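Processed glycerol phosphate lipoteichoic acid synthase 2 (Bacillus subtilis, PDB 2W8D) belongs to the sulfatase family of the alkaline phosphatase clan and carries a magnesium ion in its C-terminal domain. Local coordinates at residues K32-V37 / P315-L320; A117-K122 / P188-F193; K250-M255 / H319-D324. All coordinates share one frame; numbering follows the deposited sequence.

Contact 1: K32-V37 / P315-L320; sequences KNVIYV and PTILHL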
ATOM      1  N   LYS A  32      -6.903 -17.228  -8.153  1.00 16.81           N
ATOM      2  CA  LYS A  32      -7.381 -16.747  -6.864  1.00 16.78           C
ATOM      3  C   LYS A  32      -7.927 -15.323  -6.841  1.00 16.60           C
ATOM      4  O   LYS A  32      -7.546 -14.456  -7.646  1.00 16.54           O
ATOM      5  CB  LYS A  32      -6.314 -16.946  -5.771  1.00 17.91           C
ATOM      6  CG  LYS A  32      -6.549 -18.311  -5.037  1.00 18.77           C
ATOM      7  CD  LYS A  32      -5.304 -19.036  -4.719  1.00 19.15           C
ATOM      8  CE  LYS A  32      -5.575 -20.536  -4.707  1.00 21.17           C
ATOM      9  NZ  LYS A  32      -4.308 -21.222  -4.335  1.00 24.86           N
ATOM     10  N   ASN A  33      -8.845 -15.097  -5.910  1.00 15.39           N
ATOM     11  CA  ASN A  33      -9.290 -13.777  -5.612  1.00 14.71           C
ATOM     12  C   ASN A  33      -8.116 -12.956  -5.033  1.00 14.95           C
ATOM     13  O   ASN A  33      -7.108 -13.518  -4.567  1.00 14.23           O
ATOM     14  CB  ASN A  33     -10.412 -13.854  -4.598  1.00 14.69           C
ATOM     15  CG  ASN A  33     -11.558 -14.703  -5.071  1.00 15.75           C
ATOM     16  OD1 ASN A  33     -12.152 -14.426  -6.101  1.00 20.53           O
ATOM     17  ND2 ASN A  33     -11.884 -15.745  -4.318  1.00 13.95           N
ATOM     18  N   VAL A  34      -8.253 -11.632  -5.090  1.00 14.20           N
ATOM     19  CA  VAL A  34      -7.333 -10.749  -4.436  1.00 14.23           C
ATOM     20  C   VAL A  34      -8.186  -9.897  -3.503  1.00 14.47           C
ATOM     21  O   VAL A  34      -9.247  -9.403  -3.899  1.00 14.12           O
ATOM     22  CB  VAL A  34      -6.588  -9.818  -5.465  1.00 14.90           C
ATOM     23  CG1 VAL A  34      -5.663  -8.779  -4.741  1.00 13.59           C
ATOM     24  CG2 VAL A  34      -5.831 -10.636  -6.517  1.00 13.32           C
ATOM     25  N   ILE A  35      -7.709  -9.729  -2.266  1.00 14.02           N
ATOM     26  CA  ILE A  35      -8.330  -8.850  -1.287  1.00 12.79           C
ATOM     27  C   ILE A  35      -7.216  -7.913  -0.763  1.00 13.31           C
ATOM     28  O   ILE A  35      -6.299  -8.348  -0.067  1.00 13.07           O
ATOM     29  CB  ILE A  35      -8.950  -9.679  -0.116  1.00 12.34           C
ATOM     30  CG1 ILE A  35     -10.107 -10.580  -0.594  1.00 11.00           C
ATOM     31  CG2 ILE A  35      -9.403  -8.771   1.021  1.00 13.44           C
ATOM     32  CD1 ILE A  35     -10.580 -11.632   0.434  1.00  5.35           C
ATOM     33  N   TYR A  36      -7.270  -6.634  -1.114  1.00 12.75           N
ATOM     34  CA  TYR A  36      -6.311  -5.703  -0.563  1.00 13.54           C
ATOM     35  C   TYR A  36      -6.936  -5.098   0.675  1.00 13.14           C
ATOM     36  O   TYR A  36      -8.146  -4.824   0.688  1.00 14.85           O
ATOM     37  CB  TYR A  36      -6.000  -4.564  -1.558  1.00 13.92           C
ATOM     38  CG  TYR A  36      -4.887  -4.797  -2.524  1.00 15.05           C
ATOM     39  CD1 TYR A  36      -5.108  -5.431  -3.740  1.00 16.86           C
ATOM     40  CD2 TYR A  36      -3.613  -4.299  -2.265  1.00 20.33           C
ATOM     41  CE1 TYR A  36      -4.077  -5.602  -4.676  1.00 18.29           C
ATOM     42  CE2 TYR A  36      -2.566  -4.464  -3.191  1.00 21.39           C
ATOM     43  CZ  TYR A  36      -2.819  -5.126  -4.391  1.00 21.89           C
ATOM     44  OH  TYR A  36      -1.795  -5.292  -5.292  1.00 24.55           O
ATOM     45  N   VAL A  37      -6.117  -4.852   1.688  1.00 12.87           N
ATOM     46  CA  VAL A  37      -6.505  -4.069   2.865  1.00 12.62           C
ATOM     47  C   VAL A  37      -5.499  -2.964   3.133  1.00 13.71           C
ATOM     48  O   VAL A  37      -4.329  -3.233   3.358  1.00 14.77           O
ATOM     49  CB  VAL A  37      -6.595  -4.910   4.155  1.00 12.54           C
ATOM     50  CG1 VAL A  37      -7.096  -4.034   5.290  1.00  9.34           C
ATOM     51  CG2 VAL A  37      -7.506  -6.150   3.926  1.00  8.10           C
ATOM     52  N   PRO A 315       3.243  -5.648  -9.366  1.00 17.32           N
ATOM     53  CA  PRO A 315       3.921  -6.760 -10.079  1.00 16.84           C
ATOM     54  C   PRO A 315       4.189  -7.999  -9.238  1.00 17.57           C
ATOM     55  O   PRO A 315       4.301  -9.092  -9.785  1.00 18.90           O
ATOM     56  CB  PRO A 315       5.254  -6.153 -10.516  1.00 16.94           C
ATOM     57  CG  PRO A 315       5.365  -4.798  -9.774  1.00 16.35           C
ATOM     58  CD  PRO A 315       3.973  -4.369  -9.531  1.00 15.90           C
ATOM     59  N   THR A 316       4.316  -7.858  -7.926  1.00 17.36           N
ATOM     60  CA  THR A 316       4.513  -9.023  -7.090  1.00 16.47           C
ATOM     61  C   THR A 316       3.232  -9.860  -7.225  1.00 16.37           C
ATOM     62  O   THR A 316       3.277 -11.064  -7.530  1.00 16.39           O
ATOM     63  CB  THR A 316       4.801  -8.599  -5.601  1.00 17.16           C
ATOM     64  OG1 THR A 316       5.876  -7.635  -5.551  1.00 17.40           O
ATOM     65  CG2 THR A 316       5.152  -9.776  -4.759  1.00 12.57           C
ATOM     66  N   ILE A 317       2.101  -9.185  -7.049  1.00 16.26           N
ATOM     67  CA  ILE A 317       0.787  -9.794  -7.039  1.00 16.33           C
ATOM     68  C   ILE A 317       0.425 -10.366  -8.381  1.00 17.05           C
ATOM     69  O   ILE A 317      -0.042 -11.490  -8.464  1.00 17.85           O
ATOM     70  CB  ILE A 317      -0.273  -8.777  -6.636  1.00 16.31           C
ATOM     71  CG1 ILE A 317       0.053  -8.232  -5.240  1.00 15.59           C
ATOM     72  CG2 ILE A 317      -1.680  -9.392  -6.698  1.00 16.50           C
ATOM     73  CD1 ILE A 317       0.398  -9.321  -4.221  1.00 14.18           C
ATOM     74  N   LEU A 318       0.641  -9.593  -9.437  1.00 17.51           N
ATOM     75  CA  LEU A 318       0.345 -10.050 -10.783  1.00 17.88           C
ATOM     76  C   LEU A 318       1.140 -11.313 -11.106  1.00 17.51           C
ATOM     77  O   LEU A 318       0.586 -12.280 -11.611  1.00 17.78           O
ATOM     78  CB  LEU A 318       0.627  -8.937 -11.791  1.00 17.86           C
ATOM     79  CG  LEU A 318      -0.505  -8.273 -12.576  1.00 20.09           C
ATOM     80  CD1 LEU A 318      -1.949  -8.617 -12.142  1.00 21.93           C
ATOM     81  CD2 LEU A 318      -0.277  -6.792 -12.671  1.00 22.29           C
ATOM     82  N   HIS A 319       2.424 -11.303 -10.759  1.00 17.51           N
ATOM     83  CA  HIS A 319       3.296 -12.457 -10.934  1.00 17.12           C
ATOM     84  C   HIS A 319       2.786 -13.675 -10.196  1.00 16.63           C
ATOM     85  O   HIS A 319       2.722 -14.746 -10.787  1.00 16.53           O
ATOM     86  CB  HIS A 319       4.762 -12.131 -10.595  1.00 16.53           C
ATOM     87  CG  HIS A 319       5.411 -11.240 -11.612  1.00 18.37           C
ATOM     88  ND1 HIS A 319       6.680 -10.722 -11.460  1.00 17.75           N
ATOM     89  CD2 HIS A 319       4.944 -10.749 -12.790  1.00 17.94           C
ATOM     90  CE1 HIS A 319       6.972  -9.962 -12.501  1.00 16.46           C
ATOM     91  NE2 HIS A 319       5.937  -9.966 -13.324  1.00 18.21           N
ATOM     92  N   LEU A 320       2.378 -13.495  -8.940  1.00 16.67           N
ATOM     93  CA  LEU A 320       1.778 -14.586  -8.166  1.00 17.20           C
ATOM     94  C   LEU A 320       0.565 -15.182  -8.908  1.00 17.84           C
ATOM     95  O   LEU A 320       0.349 -16.398  -8.875  1.00 17.99           O
ATOM     96  CB  LEU A 320       1.385 -14.128  -6.758  1.00 16.64           C
ATOM     97  CG  LEU A 320       2.476 -14.092  -5.671  1.00 16.58           C
ATOM     98  CD1 LEU A 320       2.028 -13.266  -4.472  1.00 14.07           C
ATOM     99  CD2 LEU A 320       2.880 -15.482  -5.215  1.00 14.92           C
TER
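Ile317 presents its two branches to two different side chains of the strand segment 32-37, and this forked approach is the whole of the contact. Its CG1 branch meets the phenol end of Tyr36, with Tyr36 OH 3.5 Å from Ile317 CG1 and 4.0 Å from Ile317 CB. Its CG2 methyl turns to Val34 and comes within 4.3 Å of Val34 CG2, an ordinary apolar touch. The split follows from the first torsion of Ile317 (chi1 -59°), which places CG1 beside the backbone N and CG2 anti to it, so that the two groups spread along the strand rather than pile onto one residue. The side chains of Tyr36 and Ile317 run in opposite senses and lie alongside each other at their ends, the phenol oxygen beside CG1. The tyrosine reaches across the gap with its ring turned almost square to its CA-CB-CG plane (chi2 87°), and the isoleucine meets it obliquely near the hydroxyl. No hydrogen bond joins the segments, and the backbones stay well apart, 8.6 Å between Val34 CA and Ile317 CA, a distance bridged here by the side chains of Val34, Tyr36 and Ile317. All three residues are buried. The arrangement is helix-on-sheet packing, as expected of an alpha/beta fold: Val34 and Tyr36 lie on one face of strand 33-39, while Ile35 and Val37 on its other face pack against helix 219-244. Strands 189-194 and 251-257 flank 33-39 in parallel. Ile317, on helix 313-320, also touches Val254 of the latter strand, so the helix lies over two adjacent strands.

Contact 2: A117-K122 / P188-F193; sequences AILKSK and PFYTKF
Leu119 and Tyr190 bring the two backbones closest, 8.3 Å between their CA atoms, and Lys122 lies nearly level with Pro188. Residues 119-121 are wound as a 3-10 turn, with Lys120 N bonded to Ala117 O at 3.2 Å, whereas 189-193 is extended strand, entered through Pro188, whose preceding peptide bond is cis. Within the turn, Ser121 OG donates to Ile118 O at 2.9 Å; the donor lies almost straight out from the carbonyl (C=O...OG angle 178°), tying the serine back to the carbonyl three residues earlier. Leu119 and Tyr190 both point into the gap and meet there. The CD1 methyl of Leu119 reaches Tyr190 CD2 at 3.7 Å, approaching the ring obliquely, and the two side chains cross at about a right angle. The tyrosine extends from the strand with CG anti to the backbone N (chi1 171°), which lays the ring's CD2 corner before the leucine. A looser touch lies at the other end, where Lys122 O stands 4.0 Å from Pro188 CG: a carbonyl against a ring methylene, with no polar bond across the segments. The lysine's amino group is engaged elsewhere, by Leu321 O. As a whole this is partly buried packing of the turn that follows helix 115-118 against a face of the sheet, at strand 189-194. That strand runs between 33-39 and 125-130, parallel to both; Tyr190 also touches Val34 and Ser126 of those neighbours, while Phe189, Thr191 and Phe193 pack on helix 171-183.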
ATOM      1  N   ALA A 117      -8.035  -3.506 -14.272  1.00 17.06           N
ATOM      2  CA  ALA A 117      -8.367  -3.513 -15.704  1.00 17.10           C
ATOM      3  C   ALA A 117      -7.634  -4.633 -16.462  1.00 17.68           C
ATOM      4  O   ALA A 117      -8.225  -5.293 -17.328  1.00 17.78           O
ATOM      5  CB  ALA A 117      -8.112  -2.165 -16.337  1.00 16.26           C
ATOM      6  N   ILE A 118      -6.364  -4.856 -16.111  1.00 17.83           N
ATOM      7  CA  ILE A 118      -5.592  -5.966 -16.658  1.00 17.99           C
ATOM      8  C   ILE A 118      -6.333  -7.288 -16.403  1.00 18.40           C
ATOM      9  O   ILE A 118      -6.553  -8.093 -17.307  1.00 18.36           O
ATOM     10  CB  ILE A 118      -4.154  -6.027 -16.050  1.00 17.55           C
ATOM     11  CG1 ILE A 118      -3.368  -4.795 -16.483  1.00 16.73           C
ATOM     12  CG2 ILE A 118      -3.426  -7.338 -16.485  1.00 15.79           C
ATOM     13  CD1 ILE A 118      -2.003  -4.637 -15.887  1.00 11.76           C
ATOM     14  N   LEU A 119      -6.740  -7.466 -15.156  1.00 18.99           N
ATOM     15  CA  LEU A 119      -7.419  -8.657 -14.716  1.00 19.49           C
ATOM     16  C   LEU A 119      -8.800  -8.932 -15.343  1.00 20.45           C
ATOM     17  O   LEU A 119      -9.328 -10.023 -15.162  1.00 20.20           O
ATOM     18  CB  LEU A 119      -7.468  -8.664 -13.190  1.00 19.18           C
ATOM     19  CG  LEU A 119      -6.067  -8.901 -12.617  1.00 19.04           C
ATOM     20  CD1 LEU A 119      -6.038  -8.918 -11.096  1.00 16.09           C
ATOM     21  CD2 LEU A 119      -5.517 -10.222 -13.206  1.00 17.28           C
ATOM     22  N   LYS A 120      -9.373  -7.977 -16.086  1.00 21.51           N
ATOM     23  CA  LYS A 120     -10.683  -8.183 -16.720  1.00 22.65           C
ATOM     24  C   LYS A 120     -10.641  -9.304 -17.732  1.00 22.85           C
ATOM     25  O   LYS A 120     -11.606 -10.035 -17.882  1.00 23.31           O
ATOM     26  CB  LYS A 120     -11.197  -6.915 -17.430  1.00 23.24           C
ATOM     27  CG  LYS A 120     -12.171  -6.084 -16.613  1.00 24.66           C
ATOM     28  CD  LYS A 120     -11.838  -4.614 -16.763  1.00 27.94           C
ATOM     29  CE  LYS A 120     -12.127  -3.825 -15.471  1.00 30.66           C
ATOM     30  NZ  LYS A 120     -13.576  -3.767 -15.079  1.00 31.08           N
ATOM     31  N   SER A 121      -9.525  -9.409 -18.443  1.00 23.02           N
ATOM     32  CA  SER A 121      -9.337 -10.422 -19.479  1.00 22.61           C
ATOM     33  C   SER A 121      -9.204 -11.822 -18.864  1.00 21.87           C
ATOM     34  O   SER A 121      -9.321 -12.837 -19.572  1.00 22.04           O
ATOM     35  CB  SER A 121      -8.090 -10.096 -20.295  1.00 23.18           C
ATOM     36  OG  SER A 121      -6.965  -9.993 -19.437  1.00 23.89           O
ATOM     37  N   LYS A 122      -8.954 -11.859 -17.557  1.00 20.19           N
ATOM     38  CA  LYS A 122      -9.062 -13.071 -16.754  1.00 19.21           C
ATOM     39  C   LYS A 122     -10.407 -13.169 -15.987  1.00 18.31           C
ATOM     40  O   LYS A 122     -10.554 -14.024 -15.121  1.00 18.25           O
ATOM     41  CB  LYS A 122      -7.853 -13.211 -15.793  1.00 19.39           C
ATOM     42  CG  LYS A 122      -6.571 -13.832 -16.427  1.00 19.59           C
ATOM     43  CD  LYS A 122      -5.916 -14.944 -15.529  1.00 20.32           C
ATOM     44  CE  LYS A 122      -5.190 -14.375 -14.269  1.00 20.43           C
ATOM     45  NZ  LYS A 122      -4.661 -15.374 -13.226  1.00 17.90           N
ATOM     46  N   PRO A 188     -13.766 -14.972 -10.173  1.00 17.47           N
ATOM     47  CA  PRO A 188     -12.812 -14.365  -9.239  1.00 16.30           C
ATOM     48  C   PRO A 188     -13.026 -12.877  -9.065  1.00 15.84           C
ATOM     49  O   PRO A 188     -13.490 -12.208  -9.980  1.00 14.94           O
ATOM     50  CB  PRO A 188     -11.467 -14.608  -9.909  1.00 15.95           C
ATOM     51  CG  PRO A 188     -11.770 -14.689 -11.373  1.00 16.37           C
ATOM     52  CD  PRO A 188     -13.218 -15.068 -11.541  1.00 16.91           C
ATOM     53  N   PHE A 189     -12.677 -12.353  -7.893  1.00 15.75           N
ATOM     54  CA  PHE A 189     -12.826 -10.924  -7.648  1.00 15.11           C
ATOM     55  C   PHE A 189     -11.555 -10.288  -7.141  1.00 15.48           C
ATOM     56  O   PHE A 189     -10.742 -10.938  -6.485  1.00 15.87           O
ATOM     57  CB  PHE A 189     -13.994 -10.640  -6.701  1.00 15.21           C
ATOM     58  CG  PHE A 189     -13.846 -11.266  -5.343  1.00 15.69           C
ATOM     59  CD1 PHE A 189     -12.871 -10.828  -4.456  1.00 16.71           C
ATOM     60  CD2 PHE A 189     -14.681 -12.284  -4.945  1.00 13.33           C
ATOM     61  CE1 PHE A 189     -12.734 -11.436  -3.186  1.00 17.84           C
ATOM     62  CE2 PHE A 189     -14.558 -12.871  -3.695  1.00 13.95           C
ATOM     63  CZ  PHE A 189     -13.594 -12.453  -2.825  1.00 15.61           C
ATOM     64  N   TYR A 190     -11.396  -8.995  -7.431  1.00 15.86           N
ATOM     65  CA  TYR A 190     -10.271  -8.201  -6.971  1.00 15.63           C
ATOM     66  C   TYR A 190     -10.846  -7.014  -6.190  1.00 15.32           C
ATOM     67  O   TYR A 190     -11.591  -6.214  -6.758  1.00 15.99           O
ATOM     68  CB  TYR A 190      -9.508  -7.710  -8.199  1.00 16.06           C
ATOM     69  CG  TYR A 190      -8.405  -6.680  -7.949  1.00 17.16           C
ATOM     70  CD1 TYR A 190      -8.698  -5.330  -7.699  1.00 15.56           C
ATOM     71  CD2 TYR A 190      -7.074  -7.066  -8.050  1.00 16.70           C
ATOM     72  CE1 TYR A 190      -7.662  -4.412  -7.515  1.00 18.15           C
ATOM     73  CE2 TYR A 190      -6.061  -6.186  -7.889  1.00 16.74           C
ATOM     74  CZ  TYR A 190      -6.341  -4.879  -7.603  1.00 18.68           C
ATOM     75  OH  TYR A 190      -5.262  -4.078  -7.461  1.00 19.63           O
ATOM     76  N   THR A 191     -10.501  -6.901  -4.912  1.00 13.75           N
ATOM     77  CA  THR A 191     -11.208  -6.013  -3.983  1.00 13.02           C
ATOM     78  C   THR A 191     -10.271  -5.238  -3.085  1.00 13.72           C
ATOM     79  O   THR A 191      -9.177  -5.723  -2.771  1.00 12.90           O
ATOM     80  CB  THR A 191     -12.174  -6.780  -3.058  1.00 13.37           C
ATOM     81  OG1 THR A 191     -11.484  -7.870  -2.438  1.00 11.38           O
ATOM     82  CG2 THR A 191     -13.312  -7.316  -3.848  1.00 11.42           C
ATOM     83  N   LYS A 192     -10.708  -4.036  -2.692  1.00 13.84           N
ATOM     84  CA  LYS A 192      -9.928  -3.144  -1.849  1.00 14.89           C
ATOM     85  C   LYS A 192     -10.741  -2.737  -0.643  1.00 14.90           C
ATOM     86  O   LYS A 192     -11.848  -2.203  -0.801  1.00 14.73           O
ATOM     87  CB  LYS A 192      -9.520  -1.866  -2.602  1.00 14.75           C
ATOM     88  CG  LYS A 192      -8.499  -2.048  -3.740  1.00 15.64           C
ATOM     89  CD  LYS A 192      -8.836  -1.117  -4.954  1.00 17.34           C
ATOM     90  CE  LYS A 192      -8.971   0.326  -4.534  1.00 15.89           C
ATOM     91  NZ  LYS A 192      -7.729   0.766  -3.797  1.00 15.41           N
ATOM     92  N   PHE A 193     -10.183  -2.969   0.551  1.00 14.53           N
ATOM     93  CA  PHE A 193     -10.785  -2.494   1.785  1.00 15.15           C
ATOM     94  C   PHE A 193      -9.984  -1.340   2.394  1.00 15.84           C
ATOM     95  O   PHE A 193      -8.825  -1.512   2.811  1.00 16.22           O
ATOM     96  CB  PHE A 193     -10.894  -3.652   2.777  1.00 15.87           C
ATOM     97  CG  PHE A 193     -11.946  -4.668   2.410  1.00 14.05           C
ATOM     98  CD1 PHE A 193     -13.169  -4.665   3.042  1.00 14.75           C
ATOM     99  CD2 PHE A 193     -11.705  -5.621   1.425  1.00 12.11           C
ATOM    100  CE1 PHE A 193     -14.149  -5.604   2.693  1.00 13.77           C
ATOM    101  CE2 PHE A 193     -12.641  -6.548   1.092  1.00 13.83           C
ATOM    102  CZ  PHE A 193     -13.883  -6.558   1.724  1.00 12.27           C
TER

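Contact 3: K250-M255 / H319-D324; sequences KSIIVM and HLLGVD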
ATOM      1  N   LYS A 250      -9.370 -19.314  -0.959  1.00 19.95           N
ATOM      2  CA  LYS A 250      -9.577 -18.986  -2.358  1.00 20.28           C
ATOM      3  C   LYS A 250      -8.943 -17.669  -2.715  1.00 20.42           C
ATOM      4  O   LYS A 250      -9.281 -17.097  -3.764  1.00 21.23           O
ATOM      5  CB  LYS A 250     -11.073 -18.947  -2.682  1.00 20.13           C
ATOM      6  CG  LYS A 250     -11.753 -20.322  -2.660  1.00 20.64           C
ATOM      7  CD  LYS A 250     -13.256 -20.191  -2.467  1.00 21.09           C
ATOM      8  CE  LYS A 250     -13.850 -21.501  -1.950  1.00 24.46           C
ATOM      9  NZ  LYS A 250     -15.341 -21.465  -1.786  1.00 23.39           N
ATOM     10  N   SER A 251      -8.046 -17.167  -1.869  1.00 19.90           N
ATOM     11  CA  SER A 251      -7.639 -15.780  -2.028  1.00 19.90           C
ATOM     12  C   SER A 251      -6.185 -15.432  -1.755  1.00 19.83           C
ATOM     13  O   SER A 251      -5.450 -16.163  -1.079  1.00 19.90           O
ATOM     14  CB  SER A 251      -8.545 -14.860  -1.203  1.00 19.93           C
ATOM     15  OG  SER A 251      -9.901 -14.995  -1.598  1.00 19.28           O
ATOM     16  N   ILE A 252      -5.781 -14.296  -2.312  1.00 19.09           N
ATOM     17  CA  ILE A 252      -4.541 -13.675  -1.944  1.00 18.39           C
ATOM     18  C   ILE A 252      -4.950 -12.433  -1.172  1.00 18.53           C
ATOM     19  O   ILE A 252      -5.575 -11.506  -1.721  1.00 18.27           O
ATOM     20  CB  ILE A 252      -3.736 -13.247  -3.179  1.00 18.78           C
ATOM     21  CG1 ILE A 252      -3.408 -14.441  -4.063  1.00 16.79           C
ATOM     22  CG2 ILE A 252      -2.442 -12.513  -2.780  1.00 16.40           C
ATOM     23  CD1 ILE A 252      -2.789 -13.991  -5.384  1.00 16.85           C
ATOM     24  N   ILE A 253      -4.609 -12.417   0.113  1.00 18.35           N
ATOM     25  CA  ILE A 253      -4.870 -11.243   0.939  1.00 17.34           C
ATOM     26  C   ILE A 253      -3.574 -10.481   1.035  1.00 17.53           C
ATOM     27  O   ILE A 253      -2.541 -11.055   1.369  1.00 17.45           O
ATOM     28  CB  ILE A 253      -5.381 -11.668   2.326  1.00 17.70           C
ATOM     29  CG1 ILE A 253      -6.682 -12.502   2.155  1.00 16.17           C
ATOM     30  CG2 ILE A 253      -5.513 -10.439   3.256  1.00 14.02           C
ATOM     31  CD1 ILE A 253      -7.126 -13.289   3.330  1.00 16.13           C
ATOM     32  N   VAL A 254      -3.633  -9.195   0.712  1.00 17.60           N
ATOM     33  CA  VAL A 254      -2.474  -8.319   0.690  1.00 16.85           C
ATOM     34  C   VAL A 254      -2.806  -7.118   1.557  1.00 17.22           C
ATOM     35  O   VAL A 254      -3.739  -6.365   1.239  1.00 17.76           O
ATOM     36  CB  VAL A 254      -2.299  -7.712  -0.733  1.00 17.81           C
ATOM     37  CG1 VAL A 254      -1.087  -6.772  -0.793  1.00 15.22           C
ATOM     38  CG2 VAL A 254      -2.265  -8.777  -1.801  1.00 16.55           C
HETATM   39  N   MSE A 255      -2.023  -6.886   2.608  1.00 16.43           N
HETATM   40  CA  MSE A 255      -2.279  -5.776   3.521  1.00 16.11           C
HETATM   41  C   MSE A 255      -1.090  -4.890   3.683  1.00 16.05           C
HETATM   42  O   MSE A 255       0.045  -5.367   3.868  1.00 16.25           O
HETATM   43  CB  MSE A 255      -2.726  -6.263   4.888  1.00 15.73           C
HETATM   44  CG  MSE A 255      -3.904  -7.205   4.772  1.00 18.44           C
HETATM   45 SE   MSE A 255      -4.583  -7.629   6.525  1.00 27.06          SE
HETATM   46  CE  MSE A 255      -3.047  -8.658   7.231  1.00 17.60           C
ATOM     47  N   HIS A 319       2.424 -11.303 -10.759  1.00 17.51           N
ATOM     48  CA  HIS A 319       3.296 -12.457 -10.934  1.00 17.12           C
ATOM     49  C   HIS A 319       2.786 -13.675 -10.196  1.00 16.63           C
ATOM     50  O   HIS A 319       2.722 -14.746 -10.787  1.00 16.53           O
ATOM     51  CB  HIS A 319       4.762 -12.131 -10.595  1.00 16.53           C
ATOM     52  CG  HIS A 319       5.411 -11.240 -11.612  1.00 18.37           C
ATOM     53  ND1 HIS A 319       6.680 -10.722 -11.460  1.00 17.75           N
ATOM     54  CD2 HIS A 319       4.944 -10.749 -12.790  1.00 17.94           C
ATOM     55  CE1 HIS A 319       6.972  -9.962 -12.501  1.00 16.46           C
ATOM     56  NE2 HIS A 319       5.937  -9.966 -13.324  1.00 18.21           N
ATOM     57  N   LEU A 320       2.378 -13.495  -8.940  1.00 16.67           N
ATOM     58  CA  LEU A 320       1.778 -14.586  -8.166  1.00 17.20           C
ATOM     59  C   LEU A 320       0.565 -15.182  -8.908  1.00 17.84           C
ATOM     60  O   LEU A 320       0.349 -16.398  -8.875  1.00 17.99           O
ATOM     61  CB  LEU A 320       1.385 -14.128  -6.758  1.00 16.64           C
ATOM     62  CG  LEU A 320       2.476 -14.092  -5.671  1.00 16.58           C
ATOM     63  CD1 LEU A 320       2.028 -13.266  -4.472  1.00 14.07           C
ATOM     64  CD2 LEU A 320       2.880 -15.482  -5.215  1.00 14.92           C
ATOM     65  N   LEU A 321      -0.185 -14.332  -9.611  1.00 18.32           N
ATOM     66  CA  LEU A 321      -1.379 -14.775 -10.348  1.00 19.02           C
ATOM     67  C   LEU A 321      -1.063 -15.331 -11.726  1.00 19.46           C
ATOM     68  O   LEU A 321      -1.961 -15.716 -12.480  1.00 19.88           O
ATOM     69  CB  LEU A 321      -2.373 -13.622 -10.487  1.00 18.99           C
ATOM     70  CG  LEU A 321      -3.041 -13.046  -9.243  1.00 17.77           C
ATOM     71  CD1 LEU A 321      -3.738 -11.750  -9.633  1.00 16.54           C
ATOM     72  CD2 LEU A 321      -4.045 -14.036  -8.689  1.00 18.19           C
ATOM     73  N   GLY A 322       0.213 -15.374 -12.067  1.00 20.25           N
ATOM     74  CA  GLY A 322       0.604 -15.934 -13.356  1.00 20.89           C
ATOM     75  C   GLY A 322       0.473 -14.949 -14.501  1.00 21.43           C
ATOM     76  O   GLY A 322       0.462 -15.353 -15.647  1.00 21.08           O
ATOM     77  N   VAL A 323       0.394 -13.648 -14.219  1.00 22.51           N
ATOM     78  CA  VAL A 323       0.365 -12.706 -15.336  1.00 23.51           C
ATOM     79  C   VAL A 323       1.647 -11.936 -15.582  1.00 24.63           C
ATOM     80  O   VAL A 323       2.195 -11.298 -14.704  1.00 25.18           O
ATOM     81  CB  VAL A 323      -0.985 -11.901 -15.507  1.00 23.29           C
ATOM     82  CG1 VAL A 323      -1.903 -12.067 -14.323  1.00 23.23           C
ATOM     83  CG2 VAL A 323      -0.766 -10.440 -15.903  1.00 23.04           C
ATOM     84  N   ASP A 324       2.118 -12.058 -16.812  1.00 26.52           N
ATOM     85  CA  ASP A 324       3.362 -11.467 -17.280  1.00 28.26           C
ATOM     86  C   ASP A 324       3.261  -9.947 -17.447  1.00 28.28           C
ATOM     87  O   ASP A 324       2.440  -9.455 -18.225  1.00 28.46           O
ATOM     88  CB  ASP A 324       3.756 -12.121 -18.619  1.00 28.96           C
ATOM     89  CG  ASP A 324       5.060 -11.572 -19.184  1.00 31.37           C
ATOM     90  OD1 ASP A 324       5.845 -10.954 -18.411  1.00 33.76           O
ATOM     91  OD2 ASP A 324       5.295 -11.773 -20.400  1.00 33.37           O
TER
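Matching torsions, chi1 near -60° and chi2 near trans, bring the far end of Ile252 against the branch of Leu321. In Ile252, CG1 lies beside the backbone N (chi1 -60°) and CD1 continues the chain in a trans arrangement (chi2 172°), so that the terminal methyl is thrust out from the strand. Leu321 has its CG likewise anti to its own carbonyl carbon, which swings the branch end back to the sheet although the CB leaves the backbone at an angle to it. The two side chains pass one another at a slant, with Ile252 CD1 3.5 Å from Leu321 CD2 and 4.0 Å from Leu321 CG. The same methyl also approaches Leu320 CB, at 4.4 Å, so one isoleucine tip is shared by two consecutive leucines. All three are buried, and the backbones remain 8.9 Å apart between Ile252 CA and Leu320 CA. The leucines stand where helix 313-320 comes to its end. Gly322 closes it in a Schellman motif, taking a positive phi of 82° and sending Gly322 N to His319 O at 2.9 Å. The His319 ring in turn has Val323 O at its edge, in plane, and NE2 bonds to Thr325 OG1. Leu321 O accepts from Lys122 NZ, a positive group that would probably suit this helix end. Around the contact, Ile252 also packs on Ile294 and Ala296 of strand 292-296, which is antiparallel to 251-257; Leu321 touches Val34 of the parallel neighbour 33-39, and Ile253 and Met255 face helix 219-244.

Overall arrangement
Contacts 1 and 3 are almost one site, their centres about 3 Å apart: both use helix 313-320, and strands 33-39 and 251-257 pair through Asn33 O and Ile252 N at 2.7 Å. Contact 2 lies about 9 Å from contact 1 and 10 Å from contact 3, centre to centre. It joins contact 1 through the sheet, where Tyr36 N and Thr191 O are 2.7 Å apart, and contact 3 through Leu119 CD1, which is 3.9 Å from Leu321 CD1. Strands 33-39 and 251-257 lead directly to Glu40 and to Asp258 and His259, magnesium ligands; the ion is about 14 Å from the side chain of Tyr36, so contact 1 does not reach the metal site itself.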